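Local coordinates for catalytic domain of the nuclear inclusion protein A (nia) (Tobacco etch virus, PDB 1LVM) that cleaves peptide bonds at specific sequences as a chymotrypsin-type cysteine protease, probably those that separate the proteins of the viral polyprotein, at residues T38-I43 / I50-L55; L80-I85 / S208-N213; F108-R113 / V190-M195; E115-V120 / S137-S142; I174-N179 / Y186-P191. The protein carries 1 engineered substitution. One frame throughout, in Å; residues are numbered along the deposited sequence.

Contact 1 of 5, residues T38-I43 / I50-L55; sequences TSLYGI and ITNKHL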
# COMPACT_ATOMS: atom_id res chain seq x y z
N THR A 38 3.68 -14.11 -5.14
CA THR A 38 4.02 -12.86 -4.46
C THR A 38 2.81 -12.41 -3.68
O THR A 38 1.75 -12.25 -4.25
CB THR A 38 4.35 -11.79 -5.50
OG1 THR A 38 5.50 -12.20 -6.24
CG2 THR A 38 4.61 -10.45 -4.85
N SER A 39 2.97 -12.18 -2.37
CA SER A 39 1.85 -11.74 -1.56
C SER A 39 2.19 -10.42 -0.89
O SER A 39 3.32 -10.18 -0.49
CB SER A 39 1.53 -12.76 -0.47
OG SER A 39 0.95 -13.93 -0.99
N LEU A 40 1.20 -9.55 -0.77
CA LEU A 40 1.36 -8.27 -0.14
C LEU A 40 -0.05 -7.67 -0.02
O LEU A 40 -1.07 -8.34 -0.34
CB LEU A 40 2.38 -7.35 -0.94
CG LEU A 40 2.10 -6.57 -2.26
CD1 LEU A 40 3.26 -6.75 -3.19
CD2 LEU A 40 0.77 -6.84 -2.90
N TYR A 41 -0.13 -6.45 0.47
CA TYR A 41 -1.46 -5.86 0.67
C TYR A 41 -1.86 -4.74 -0.27
O TYR A 41 -1.06 -4.19 -0.99
CB TYR A 41 -1.52 -5.31 2.10
CG TYR A 41 -1.39 -6.42 3.11
CD1 TYR A 41 -0.14 -6.89 3.51
CD2 TYR A 41 -2.52 -6.99 3.67
CE1 TYR A 41 -0.03 -7.95 4.48
CE2 TYR A 41 -2.44 -8.01 4.61
CZ TYR A 41 -1.22 -8.49 5.02
OH TYR A 41 -1.23 -9.42 6.05
N GLY A 42 -3.16 -4.46 -0.29
CA GLY A 42 -3.68 -3.35 -1.09
C GLY A 42 -4.77 -2.63 -0.30
O GLY A 42 -5.20 -3.13 0.74
N ILE A 43 -5.17 -1.45 -0.78
CA ILE A 43 -6.16 -0.62 -0.10
C ILE A 43 -7.35 -0.44 -1.05
O ILE A 43 -7.21 0.09 -2.16
CB ILE A 43 -5.58 0.75 0.22
CG1 ILE A 43 -4.37 0.58 1.15
CG2 ILE A 43 -6.69 1.65 0.89
CD1 ILE A 43 -3.38 1.74 1.16
N ILE A 50 -5.63 -0.22 -4.42
CA ILE A 50 -4.38 0.56 -4.59
C ILE A 50 -3.32 -0.31 -3.97
O ILE A 50 -3.50 -0.75 -2.82
CB ILE A 50 -4.44 1.90 -3.79
CG1 ILE A 50 -5.53 2.81 -4.38
CG2 ILE A 50 -3.04 2.65 -3.89
CD1 ILE A 50 -6.16 3.72 -3.41
N THR A 51 -2.25 -0.60 -4.70
CA THR A 51 -1.23 -1.50 -4.16
C THR A 51 0.13 -1.22 -4.81
O THR A 51 0.30 -0.21 -5.55
CB THR A 51 -1.66 -2.98 -4.31
OG1 THR A 51 -0.74 -3.82 -3.61
CG2 THR A 51 -1.71 -3.44 -5.84
N ASN A 52 1.10 -2.07 -4.51
CA ASN A 52 2.45 -1.84 -5.07
C ASN A 52 2.54 -2.27 -6.53
O ASN A 52 2.02 -3.32 -6.90
CB ASN A 52 3.47 -2.69 -4.30
CG ASN A 52 3.46 -2.40 -2.82
OD1 ASN A 52 2.63 -2.94 -2.06
ND2 ASN A 52 4.38 -1.54 -2.39
N LYS A 53 3.23 -1.49 -7.36
CA LYS A 53 3.42 -1.85 -8.73
C LYS A 53 4.21 -3.18 -8.79
O LYS A 53 3.98 -3.99 -9.70
CB LYS A 53 4.23 -0.71 -9.41
CG LYS A 53 4.18 -0.69 -10.93
CD LYS A 53 5.05 0.45 -11.50
CE LYS A 53 4.31 1.80 -11.50
NZ LYS A 53 5.27 2.89 -11.93
N HIS A 54 5.10 -3.47 -7.83
CA HIS A 54 5.88 -4.70 -7.96
C HIS A 54 5.08 -5.96 -7.78
O HIS A 54 5.59 -7.04 -7.97
CB HIS A 54 7.16 -4.69 -7.09
CG HIS A 54 6.90 -4.90 -5.65
ND1 HIS A 54 6.75 -3.85 -4.78
CD2 HIS A 54 6.74 -6.04 -4.91
CE1 HIS A 54 6.52 -4.33 -3.58
NE2 HIS A 54 6.51 -5.66 -3.62
N LEU A 55 3.82 -5.83 -7.41
CA LEU A 55 2.95 -7.01 -7.36
C LEU A 55 2.96 -7.65 -8.78
O LEU A 55 2.74 -8.86 -8.96
CB LEU A 55 1.51 -6.53 -7.07
CG LEU A 55 0.43 -7.64 -7.07
CD1 LEU A 55 0.80 -8.76 -6.09
CD2 LEU A 55 -0.92 -7.04 -6.67

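Contact 2 of 5, residues L80-I85 / S208-N213; sequences LQQHLI and SGWRLN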
# COMPACT_ATOMS: atom_id res chain seq x y z
N LEU A 80 -7.07 -7.99 -15.83
CA LEU A 80 -7.30 -6.88 -14.92
C LEU A 80 -6.86 -5.51 -15.47
O LEU A 80 -5.70 -5.37 -15.86
CB LEU A 80 -6.47 -7.20 -13.64
CG LEU A 80 -6.96 -7.54 -12.23
CD1 LEU A 80 -8.40 -7.94 -12.22
CD2 LEU A 80 -6.02 -8.57 -11.57
N GLN A 81 -7.73 -4.50 -15.45
CA GLN A 81 -7.33 -3.16 -15.81
C GLN A 81 -6.42 -2.56 -14.72
O GLN A 81 -6.65 -2.72 -13.50
CB GLN A 81 -8.58 -2.30 -16.06
CG GLN A 81 -9.18 -2.72 -17.42
CD GLN A 81 -10.14 -1.69 -17.91
OE1 GLN A 81 -11.17 -1.44 -17.30
NE2 GLN A 81 -9.78 -1.04 -19.01
N GLN A 82 -5.37 -1.88 -15.17
CA GLN A 82 -4.36 -1.30 -14.31
C GLN A 82 -4.09 0.16 -14.67
O GLN A 82 -4.10 0.55 -15.87
CB GLN A 82 -3.04 -2.03 -14.55
CG GLN A 82 -3.05 -3.54 -14.30
CD GLN A 82 -1.91 -4.20 -15.10
OE1 GLN A 82 -1.92 -4.09 -16.34
NE2 GLN A 82 -0.88 -4.81 -14.41
N HIS A 83 -3.86 0.97 -13.65
CA HIS A 83 -3.47 2.36 -13.88
C HIS A 83 -2.13 2.54 -13.17
O HIS A 83 -2.00 2.43 -11.93
CB HIS A 83 -4.48 3.41 -13.37
CG HIS A 83 -3.93 4.80 -13.44
ND1 HIS A 83 -4.29 5.72 -14.40
CD2 HIS A 83 -3.02 5.41 -12.65
CE1 HIS A 83 -3.64 6.85 -14.19
NE2 HIS A 83 -2.86 6.70 -13.13
N LEU A 84 -1.10 2.80 -13.95
CA LEU A 84 0.27 2.96 -13.39
C LEU A 84 0.53 4.35 -12.85
O LEU A 84 0.13 5.31 -13.47
CB LEU A 84 1.32 2.72 -14.50
CG LEU A 84 1.17 1.41 -15.26
CD1 LEU A 84 2.09 1.36 -16.52
CD2 LEU A 84 1.57 0.37 -14.33
N ILE A 85 1.21 4.44 -11.69
CA ILE A 85 1.62 5.71 -11.15
C ILE A 85 3.12 5.86 -11.57
O ILE A 85 4.05 5.17 -11.13
CB ILE A 85 1.53 5.72 -9.56
CG1 ILE A 85 0.12 5.26 -9.09
CG2 ILE A 85 1.82 7.17 -9.04
CD1 ILE A 85 -0.97 6.21 -9.47
N SER A 208 -4.10 -3.17 -19.68
CA SER A 208 -4.19 -4.48 -19.05
C SER A 208 -2.99 -5.36 -19.56
O SER A 208 -2.42 -5.09 -20.63
CB SER A 208 -5.58 -5.07 -19.34
OG SER A 208 -5.65 -5.51 -20.68
N GLY A 209 -2.56 -6.32 -18.75
CA GLY A 209 -1.48 -7.25 -19.09
C GLY A 209 -0.11 -6.74 -18.70
O GLY A 209 0.89 -7.44 -18.83
N TRP A 210 -0.05 -5.52 -18.16
CA TRP A 210 1.28 -4.94 -17.84
C TRP A 210 2.10 -5.64 -16.75
O TRP A 210 1.53 -6.09 -15.75
CB TRP A 210 1.08 -3.45 -17.51
CG TRP A 210 2.35 -2.67 -17.21
CD1 TRP A 210 3.11 -1.97 -18.12
CD2 TRP A 210 3.08 -2.64 -15.97
NE1 TRP A 210 4.27 -1.52 -17.51
CE2 TRP A 210 4.28 -1.92 -16.20
CE3 TRP A 210 2.83 -3.16 -14.68
CZ2 TRP A 210 5.24 -1.71 -15.18
CZ3 TRP A 210 3.77 -2.96 -13.68
CH2 TRP A 210 4.97 -2.23 -13.93
N ARG A 211 3.44 -5.74 -16.95
CA ARG A 211 4.30 -6.31 -15.93
C ARG A 211 5.64 -5.65 -16.00
O ARG A 211 5.97 -4.91 -16.97
CB ARG A 211 4.55 -7.80 -16.15
CG ARG A 211 5.18 -8.07 -17.49
CD ARG A 211 5.63 -9.54 -17.45
NE ARG A 211 5.84 -10.08 -18.77
CZ ARG A 211 7.02 -10.22 -19.34
NH1 ARG A 211 8.13 -9.85 -18.69
NH2 ARG A 211 7.06 -10.71 -20.58
N LEU A 212 6.43 -5.90 -14.98
CA LEU A 212 7.83 -5.43 -14.95
C LEU A 212 8.65 -6.48 -15.76
O LEU A 212 8.20 -7.58 -16.04
CB LEU A 212 8.33 -5.35 -13.52
CG LEU A 212 7.87 -4.10 -12.73
CD1 LEU A 212 8.25 -4.26 -11.23
CD2 LEU A 212 8.53 -2.85 -13.31
N ASN A 213 9.85 -6.13 -16.18
CA ASN A 213 10.63 -7.06 -16.98
C ASN A 213 11.99 -7.31 -16.39
O ASN A 213 12.87 -7.82 -17.09
CB ASN A 213 10.79 -6.52 -18.40
O HOH W 1 -3.49 -6.99 -16.10

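Contact 3 of 5, residues F108-R113 / V190-M195; sequences FREPQR and VPKNFM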
# COMPACT_ATOMS: atom_id res chain seq x y z
N PHE A 108 -6.54 10.54 1.09
CA PHE A 108 -5.12 10.37 0.80
C PHE A 108 -4.54 11.75 0.51
O PHE A 108 -5.19 12.58 -0.10
CB PHE A 108 -4.89 9.52 -0.47
CG PHE A 108 -5.46 8.14 -0.41
CD1 PHE A 108 -6.81 7.93 -0.64
CD2 PHE A 108 -4.62 7.00 -0.20
CE1 PHE A 108 -7.31 6.65 -0.66
CE2 PHE A 108 -5.12 5.75 -0.23
CZ PHE A 108 -6.48 5.57 -0.46
N ARG A 109 -3.30 11.98 0.91
CA ARG A 109 -2.60 13.22 0.55
C ARG A 109 -1.10 12.95 0.60
O ARG A 109 -0.65 11.89 1.10
CB ARG A 109 -2.94 14.39 1.50
CG ARG A 109 -2.41 14.06 2.93
CD ARG A 109 -2.46 15.31 3.83
NE ARG A 109 -2.32 14.96 5.24
CZ ARG A 109 -1.16 14.71 5.85
NH1 ARG A 109 0.03 14.76 5.20
NH2 ARG A 109 -1.20 14.43 7.13
N GLU A 110 -0.32 13.88 0.03
CA GLU A 110 1.12 13.75 0.08
C GLU A 110 1.59 13.89 1.52
O GLU A 110 1.02 14.61 2.27
CB GLU A 110 1.80 14.85 -0.72
CG GLU A 110 1.36 14.83 -2.22
CD GLU A 110 2.22 15.78 -3.04
OE1 GLU A 110 3.32 15.36 -3.45
OE2 GLU A 110 1.80 16.93 -3.23
N PRO A 111 2.66 13.16 1.89
CA PRO A 111 3.22 13.23 3.24
C PRO A 111 3.85 14.62 3.43
O PRO A 111 4.09 15.31 2.47
CB PRO A 111 4.24 12.09 3.26
CG PRO A 111 4.61 11.87 1.82
CD PRO A 111 3.32 12.12 1.06
N GLN A 112 4.06 15.02 4.68
CA GLN A 112 4.63 16.31 5.02
C GLN A 112 5.85 16.06 5.86
O GLN A 112 5.86 15.26 6.77
CB GLN A 112 3.58 17.14 5.77
CG GLN A 112 2.42 17.46 4.80
CD GLN A 112 1.20 18.08 5.46
OE1 GLN A 112 1.17 18.32 6.67
NE2 GLN A 112 0.16 18.32 4.65
N ARG A 113 6.93 16.73 5.51
CA ARG A 113 8.18 16.51 6.24
C ARG A 113 8.04 16.56 7.78
O ARG A 113 7.36 17.41 8.36
CB ARG A 113 9.20 17.57 5.74
CG ARG A 113 10.57 17.34 6.24
CD ARG A 113 11.40 18.63 6.17
NE ARG A 113 12.82 18.31 6.30
CZ ARG A 113 13.56 17.87 5.29
NH1 ARG A 113 13.02 17.74 4.10
NH2 ARG A 113 14.82 17.50 5.49
N VAL A 190 2.08 8.95 -1.52
CA VAL A 190 0.87 9.22 -2.29
C VAL A 190 1.32 10.40 -3.18
O VAL A 190 1.88 11.39 -2.64
CB VAL A 190 -0.27 9.70 -1.34
CG1 VAL A 190 -1.34 10.56 -2.12
CG2 VAL A 190 -0.92 8.43 -0.65
N PRO A 191 1.06 10.33 -4.51
CA PRO A 191 1.44 11.42 -5.39
C PRO A 191 0.53 12.63 -5.31
O PRO A 191 -0.61 12.58 -4.82
CB PRO A 191 1.41 10.79 -6.79
CG PRO A 191 0.21 9.76 -6.69
CD PRO A 191 0.30 9.25 -5.22
N LYS A 192 0.97 13.74 -5.86
CA LYS A 192 0.11 14.93 -5.87
C LYS A 192 -1.22 14.66 -6.61
O LYS A 192 -1.26 13.91 -7.59
CB LYS A 192 0.87 16.04 -6.59
CG LYS A 192 0.15 17.32 -6.66
CD LYS A 192 1.01 18.30 -7.49
CE LYS A 192 0.41 19.70 -7.54
NZ LYS A 192 0.24 20.26 -6.18
N ASN A 193 -2.30 15.27 -6.10
CA ASN A 193 -3.65 15.18 -6.66
C ASN A 193 -4.18 13.76 -6.84
O ASN A 193 -4.90 13.40 -7.81
CB ASN A 193 -3.70 15.98 -7.96
CG ASN A 193 -3.47 17.49 -7.72
OD1 ASN A 193 -3.68 17.98 -6.60
ND2 ASN A 193 -3.01 18.21 -8.73
N PHE A 194 -3.86 12.93 -5.85
CA PHE A 194 -4.31 11.54 -5.90
C PHE A 194 -5.81 11.44 -5.76
O PHE A 194 -6.41 10.58 -6.38
CB PHE A 194 -3.56 10.74 -4.79
CG PHE A 194 -3.63 9.23 -4.95
CD1 PHE A 194 -3.15 8.59 -6.10
CD2 PHE A 194 -4.21 8.45 -3.93
CE1 PHE A 194 -3.24 7.19 -6.26
CE2 PHE A 194 -4.31 7.04 -4.06
CZ PHE A 194 -3.84 6.40 -5.20
N MET A 195 -6.44 12.29 -4.94
CA MET A 195 -7.90 12.19 -4.81
C MET A 195 -8.55 12.45 -6.17
O MET A 195 -9.55 11.82 -6.53
CB MET A 195 -8.46 13.18 -3.77
CG MET A 195 -8.02 12.91 -2.30
SD MET A 195 -8.26 11.21 -1.82
CE MET A 195 -10.09 11.02 -1.96
O HOH W 2 -4.75 13.41 -2.89
O HOH W 3 4.17 12.92 -2.87

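Contact 4 of 5, residues E115-V120 / S137-S142; sequences ERICLV and SCTFPS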
# COMPACT_ATOMS: atom_id res chain seq x y z
N GLU A 115 6.31 14.86 9.75
CA GLU A 115 5.07 14.52 10.44
C GLU A 115 5.08 13.11 11.01
O GLU A 115 5.85 12.21 10.60
CB GLU A 115 3.87 14.72 9.51
CG GLU A 115 3.75 13.67 8.44
CD GLU A 115 2.42 13.81 7.69
OE1 GLU A 115 1.38 14.12 8.31
OE2 GLU A 115 2.42 13.62 6.47
N ARG A 116 4.21 12.91 12.00
CA ARG A 116 4.09 11.63 12.67
C ARG A 116 3.12 10.68 11.96
O ARG A 116 1.99 11.07 11.68
CB ARG A 116 3.57 11.82 14.12
CG ARG A 116 4.54 12.68 14.98
CD ARG A 116 3.90 13.02 16.35
NE ARG A 116 3.77 11.84 17.21
CZ ARG A 116 4.75 11.31 17.95
NH1 ARG A 116 5.98 11.85 17.95
NH2 ARG A 116 4.52 10.22 18.68
N ILE A 117 3.58 9.46 11.67
CA ILE A 117 2.76 8.48 10.99
C ILE A 117 2.80 7.15 11.69
O ILE A 117 3.71 6.90 12.51
CB ILE A 117 3.25 8.29 9.52
CG1 ILE A 117 4.72 7.80 9.48
CG2 ILE A 117 3.13 9.65 8.78
CD1 ILE A 117 5.31 7.58 8.00
N CYS A 118 1.79 6.31 11.43
CA CYS A 118 1.81 4.96 11.95
C CYS A 118 1.42 4.06 10.77
O CYS A 118 0.95 4.49 9.71
CB CYS A 118 0.83 4.76 13.15
SG CYS A 118 -0.91 5.10 12.67
N LEU A 119 1.71 2.80 10.93
CA LEU A 119 1.43 1.81 9.93
C LEU A 119 0.22 1.02 10.37
O LEU A 119 0.18 0.47 11.47
CB LEU A 119 2.63 0.88 9.78
CG LEU A 119 2.53 -0.20 8.68
CD1 LEU A 119 2.65 0.45 7.35
CD2 LEU A 119 3.66 -1.19 8.81
N VAL A 120 -0.73 0.89 9.45
CA VAL A 120 -1.99 0.20 9.74
C VAL A 120 -2.15 -1.03 8.93
O VAL A 120 -1.84 -1.02 7.75
CB VAL A 120 -3.18 1.17 9.47
CG1 VAL A 120 -4.60 0.38 9.66
CG2 VAL A 120 -3.06 2.32 10.52
N SER A 137 6.17 6.86 14.02
CA SER A 137 7.49 7.26 13.55
C SER A 137 7.38 8.64 12.85
O SER A 137 6.32 8.97 12.36
CB SER A 137 7.94 6.21 12.52
OG SER A 137 9.02 6.64 11.72
N CYS A 138 8.44 9.47 12.87
CA CYS A 138 8.41 10.69 12.06
C CYS A 138 8.86 10.22 10.63
O CYS A 138 9.28 9.07 10.44
CB CYS A 138 9.35 11.78 12.61
SG CYS A 138 8.74 12.53 14.16
N THR A 139 8.75 11.09 9.64
CA THR A 139 9.08 10.72 8.27
C THR A 139 9.69 11.85 7.52
O THR A 139 9.40 13.03 7.81
CB THR A 139 7.77 10.20 7.54
OG1 THR A 139 8.10 9.64 6.27
CG2 THR A 139 6.73 11.31 7.37
N PHE A 140 10.56 11.49 6.56
CA PHE A 140 11.25 12.42 5.69
C PHE A 140 11.40 11.90 4.30
O PHE A 140 11.50 10.69 4.10
CB PHE A 140 12.67 12.72 6.22
CG PHE A 140 12.70 13.20 7.61
CD1 PHE A 140 12.67 12.28 8.66
CD2 PHE A 140 12.84 14.58 7.89
CE1 PHE A 140 12.77 12.71 9.98
CE2 PHE A 140 12.95 15.04 9.21
CZ PHE A 140 12.92 14.09 10.25
N PRO A 141 11.43 12.81 3.28
CA PRO A 141 11.59 12.27 1.93
C PRO A 141 13.00 11.77 1.71
O PRO A 141 13.97 12.36 2.21
CB PRO A 141 11.34 13.45 1.04
CG PRO A 141 11.87 14.59 1.87
CD PRO A 141 11.30 14.27 3.24
N SER A 142 13.12 10.70 0.95
CA SER A 142 14.43 10.21 0.55
C SER A 142 14.54 10.70 -0.93
O SER A 142 13.77 10.25 -1.78
CB SER A 142 14.49 8.69 0.58
OG SER A 142 15.75 8.30 0.05

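Contact 5 of 5, residues I174-N179 / Y186-P191; sequences IHSASN and YFTSVP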
# COMPACT_ATOMS: atom_id res chain seq x y z
N ILE A 174 2.27 3.97 1.00
CA ILE A 174 2.17 2.55 1.27
C ILE A 174 3.54 1.95 1.48
O ILE A 174 4.48 2.32 0.81
CB ILE A 174 1.44 1.77 0.09
CG1 ILE A 174 2.24 1.92 -1.24
CG2 ILE A 174 -0.00 2.36 -0.11
CD1 ILE A 174 1.48 1.07 -2.37
N HIS A 175 3.65 0.99 2.38
CA HIS A 175 4.98 0.44 2.65
C HIS A 175 5.55 -0.25 1.38
O HIS A 175 4.83 -0.98 0.71
CB HIS A 175 4.92 -0.58 3.76
CG HIS A 175 6.26 -1.18 4.07
ND1 HIS A 175 7.34 -0.41 4.43
CD2 HIS A 175 6.73 -2.45 3.96
CE1 HIS A 175 8.41 -1.17 4.51
NE2 HIS A 175 8.07 -2.41 4.23
N SER A 176 6.84 -0.05 1.10
CA SER A 176 7.43 -0.69 -0.10
C SER A 176 8.71 -1.46 0.12
O SER A 176 8.87 -2.62 -0.35
CB SER A 176 7.79 0.35 -1.19
OG SER A 176 6.66 0.80 -1.89
N ALA A 177 9.62 -0.89 0.89
CA ALA A 177 10.93 -1.57 0.89
C ALA A 177 11.81 -1.28 2.09
O ALA A 177 11.48 -0.44 2.91
CB ALA A 177 11.69 -1.10 -0.42
N SER A 178 12.92 -1.99 2.17
CA SER A 178 13.88 -1.77 3.23
C SER A 178 15.30 -1.88 2.65
O SER A 178 15.46 -2.38 1.50
CB SER A 178 13.67 -2.81 4.33
OG SER A 178 14.54 -2.52 5.41
N ASN A 179 16.30 -1.40 3.40
CA ASN A 179 17.71 -1.59 2.99
C ASN A 179 18.05 -3.03 3.36
O ASN A 179 17.27 -3.71 4.04
CB ASN A 179 18.68 -0.63 3.66
CG ASN A 179 18.60 -0.63 5.19
OD1 ASN A 179 17.91 -1.43 5.82
ND2 ASN A 179 19.36 0.27 5.79
N TYR A 186 11.25 2.22 3.88
CA TYR A 186 10.81 3.20 2.92
C TYR A 186 9.38 2.92 2.43
O TYR A 186 9.04 1.77 2.16
CB TYR A 186 11.74 3.15 1.69
CG TYR A 186 13.21 3.59 2.01
CD1 TYR A 186 14.15 2.66 2.53
CD2 TYR A 186 13.61 4.89 1.81
CE1 TYR A 186 15.46 3.07 2.84
CE2 TYR A 186 14.94 5.31 2.12
CZ TYR A 186 15.84 4.39 2.63
OH TYR A 186 17.15 4.83 2.92
N PHE A 187 8.59 3.98 2.33
CA PHE A 187 7.26 3.79 1.77
C PHE A 187 7.17 4.65 0.50
O PHE A 187 7.91 5.62 0.30
CB PHE A 187 6.15 4.15 2.81
CG PHE A 187 5.99 5.62 3.15
CD1 PHE A 187 5.22 6.47 2.40
CD2 PHE A 187 6.59 6.14 4.35
CE1 PHE A 187 5.01 7.81 2.82
CE2 PHE A 187 6.40 7.44 4.77
CZ PHE A 187 5.60 8.29 4.01
N THR A 188 6.25 4.27 -0.37
CA THR A 188 6.04 5.03 -1.57
C THR A 188 4.97 6.04 -1.23
O THR A 188 3.87 5.69 -0.75
CB THR A 188 5.52 4.09 -2.69
OG1 THR A 188 6.55 3.13 -3.00
CG2 THR A 188 5.12 4.88 -3.92
N SER A 189 5.31 7.31 -1.42
CA SER A 189 4.41 8.39 -1.15
C SER A 189 3.18 8.48 -2.09
O SER A 189 3.20 8.09 -3.29
CB SER A 189 5.16 9.73 -1.21
OG SER A 189 5.65 9.97 -2.54
N VAL A 190 2.08 8.95 -1.52
CA VAL A 190 0.87 9.22 -2.29
C VAL A 190 1.32 10.40 -3.18
O VAL A 190 1.88 11.39 -2.64
CB VAL A 190 -0.27 9.70 -1.34
CG1 VAL A 190 -1.34 10.56 -2.12
CG2 VAL A 190 -0.92 8.43 -0.65
N PRO A 191 1.06 10.33 -4.51
CA PRO A 191 1.44 11.42 -5.39
C PRO A 191 0.53 12.63 -5.31
O PRO A 191 -0.61 12.58 -4.82
CB PRO A 191 1.41 10.79 -6.79
CG PRO A 191 0.21 9.76 -6.69
CD PRO A 191 0.30 9.25 -5.22

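Contact 1 of 5, residues T38-I43 / I50-L55
The H54 imidazole meets L40 obliquely, CD1 of L40 lying 3.5 Å from NE2, and an aromatic side chain of the bound peptide stacks on the same ring. A second flat group, the N52 carboxamide, brings OD1 to 3.7 Å from CG of L40; its ND2 turns elsewhere, to D89 and to the carbonyl of H175. L40 reaches both because its CG is wedged between backbone N and carbonyl carbon (chi1 77°): CD1 goes to H54, while CD2 lands 3.7 Å from CD1 of L55 and also packs on OG1 of T51. That hydroxyl, anti to its own nitrogen, donates to O of Y41 over 2.7 Å from 36° above the carbonyl plane. Further along, I43 and I50 form an antiparallel hydrogen-bonded pair, with I43 N to I50 O at 2.7 Å and I50 N to I43 O at 2.8 Å. By its place in the chymotrypsin fold H54 is probably the triad histidine, and its backbone N is bonded to D89. The hairpin of strands 36-45 and 48-51 lies between strands 26-33 and 91-94 in the first barrel, with I43 and N52 touching I174 of strand 171-179 in the second.

Contact 2 of 5, residues L80-I85 / S208-N213
The carbonyl oxygen of W210 is gripped twice, by NE2 of Q82 at 3.0 Å and by ND2 of N59. The Q82 bond is almost straight, 174° at the hydrogen, and its acceptor sits in the plane of the glutamine amide. The other end of that amide works in reverse: OE1 takes the W210 N-H at 3.0 Å, in its carbonyl plane and on a lone pair, though the bond is bent to 140° at the hydrogen. Q82 thus reads both backbone polar atoms of one residue. The indole, with CG anti to the backbone N (chi1 -177°), swings beside L84, which covers one face: CD1 stands 3.8 Å from the centroid of the five-membered ring, a CH-pi contact, and CD2 lies 3.7 Å from CD2 of W210. N of L212 comes over the rim of the opposite face. At the far end a water joins O of L80 (2.8 Å) to N of G209 (2.9 Å), near where CB of S208 packs on the L80 carbonyl. A buried glutamine amide, bonded through both its O and its N, fixes the irregular chain after strand 206-208 against strand 81-84, while L84 and K53 both pack on the indole.

Contact 3 of 5, residues F108-R113 / V190-M195
F108 and F194 form a T-shaped (edge-to-face) pair, in which the edge of F194 points at the face of F108, centroids 5.2 Å apart and planes at 75°. The pair joins the linker between the two barrels of the chymotrypsin fold, which carries F108, to the start of helix 194-199, reached through a type II turn from P191 to F194. Two more side chains stand at the edge of the F108 ring. CG2 of V190 comes within 4.0 Å of CD2, crossing the phenyl at about a right angle; SD of M195 comes within 3.8 Å of CD1, a Met-aromatic contact made near the ring plane and not over the face. Bends at chi2 and chi3 curl the methionine back, so that its sulfur also accepts a weak N-H bond from F108. On the backbone side, CB of V190 is pressed to 3.3 Å from O of R109, while the R109 guanidinium turns away to salt bridges with D168 and E115. E110 extends past V190 and runs obliquely across K192, its OE2 reaching CB of the lysine at 3.6 Å. A water spans O of F108 and N of M195, joining linker to helix. Another donates to OE1 of E110 at 2.6 Å and to O of V190 at 2.8 Å.

Contact 4 of 5, residues E115-V120 / S137-S142
I117 and S137 form an antiparallel hydrogen-bonded pair, I117 N to S137 O and S137 N to I117 O both 2.9 Å, at 173° and 168°; beside them CA of C138 makes a C-H...O contact with O of E115. T139 carries most of the side-chain meeting. It lies alongside E115, CG2 to CG at 3.9 Å, both pointing the same way, and at about a right angle to I117, whose CD1 comes to 3.6 Å from its CB. I117 gets there because CG1 sits between its backbone N and carbonyl carbon (chi1 60°), which also lays CG1 3.5 Å from O of S137. These strands, 116-123 and 130-142, form a hairpin of the second barrel. Side chains across the pair thus touch mainly through carbon, and the polar ends are spent on other parts of the chain: the E115 carboxylate on R109, Q112 N and S165, and the T139 hydroxyl on O of K149. Backbone bonds provide the polar grip between the strands.

Contact 5 of 5, residues I174-N179 / Y186-P191
S176 and T188 meet at the tightest point, their hydroxyls OG and OG1 hydrogen-bonded at 2.6 Å; S176 OG is also bonded to D89. Next to them I174 and T188 form a hydrogen-bonded pair, N to O 2.9 Å both ways, their side chains lying side by side. CB of F187 is packed hard against O of I174 at 3.2 Å, and with CG held between backbone N and carbonyl carbon (chi1 70°) its ring leads away from strand 171-179 toward W148. Y186 O then takes two N-H groups, from S176 and from A177, each at 3.0 Å: a classic beta bulge, which shifts the register by one in this hairpin of the second, closed barrel. Y186 N returns a bond to A177 O at 2.8 Å. The H175 ring touches the other strand more lightly, ND1 3.6 Å from O of Y186, and its NE2 serves a polar side chain of the bound peptide. Beyond A177 the contact thins. CA of S178 is 4.5 Å from CD1 of Y186, at the edge of the tyrosine ring, and A177, S178 and N179 also pair with the peptide in an antiparallel ladder. OH of Y186 and ND2 of N179 each hydrogen-bond an acidic side chain of that peptide.

How the contacts relate
Contacts 1 and 5, centres 11 Å apart, face each other across the junction of the two barrels and both reach the bound peptide; N52 ND2 lies 3.2 Å from H175 O, a probable hydrogen bond. Contact 2 adjoins contact 1, centres 12 Å apart: K53 NZ lies 2.7 Å from I85 O, a probable hydrogen bond, while its CG packs on W210. Contact 3 also touches contact 1, F108 CZ lying 3.5 Å from I50 CD1, and shares V190 and P191 with contact 5. It ties to contact 4 by the R109 NH2 to E115 OE1 salt bridge, 2.9 Å. Contact 4 packs on contact 5 at F187, whose CE2 is 3.4 Å from I117 CD1.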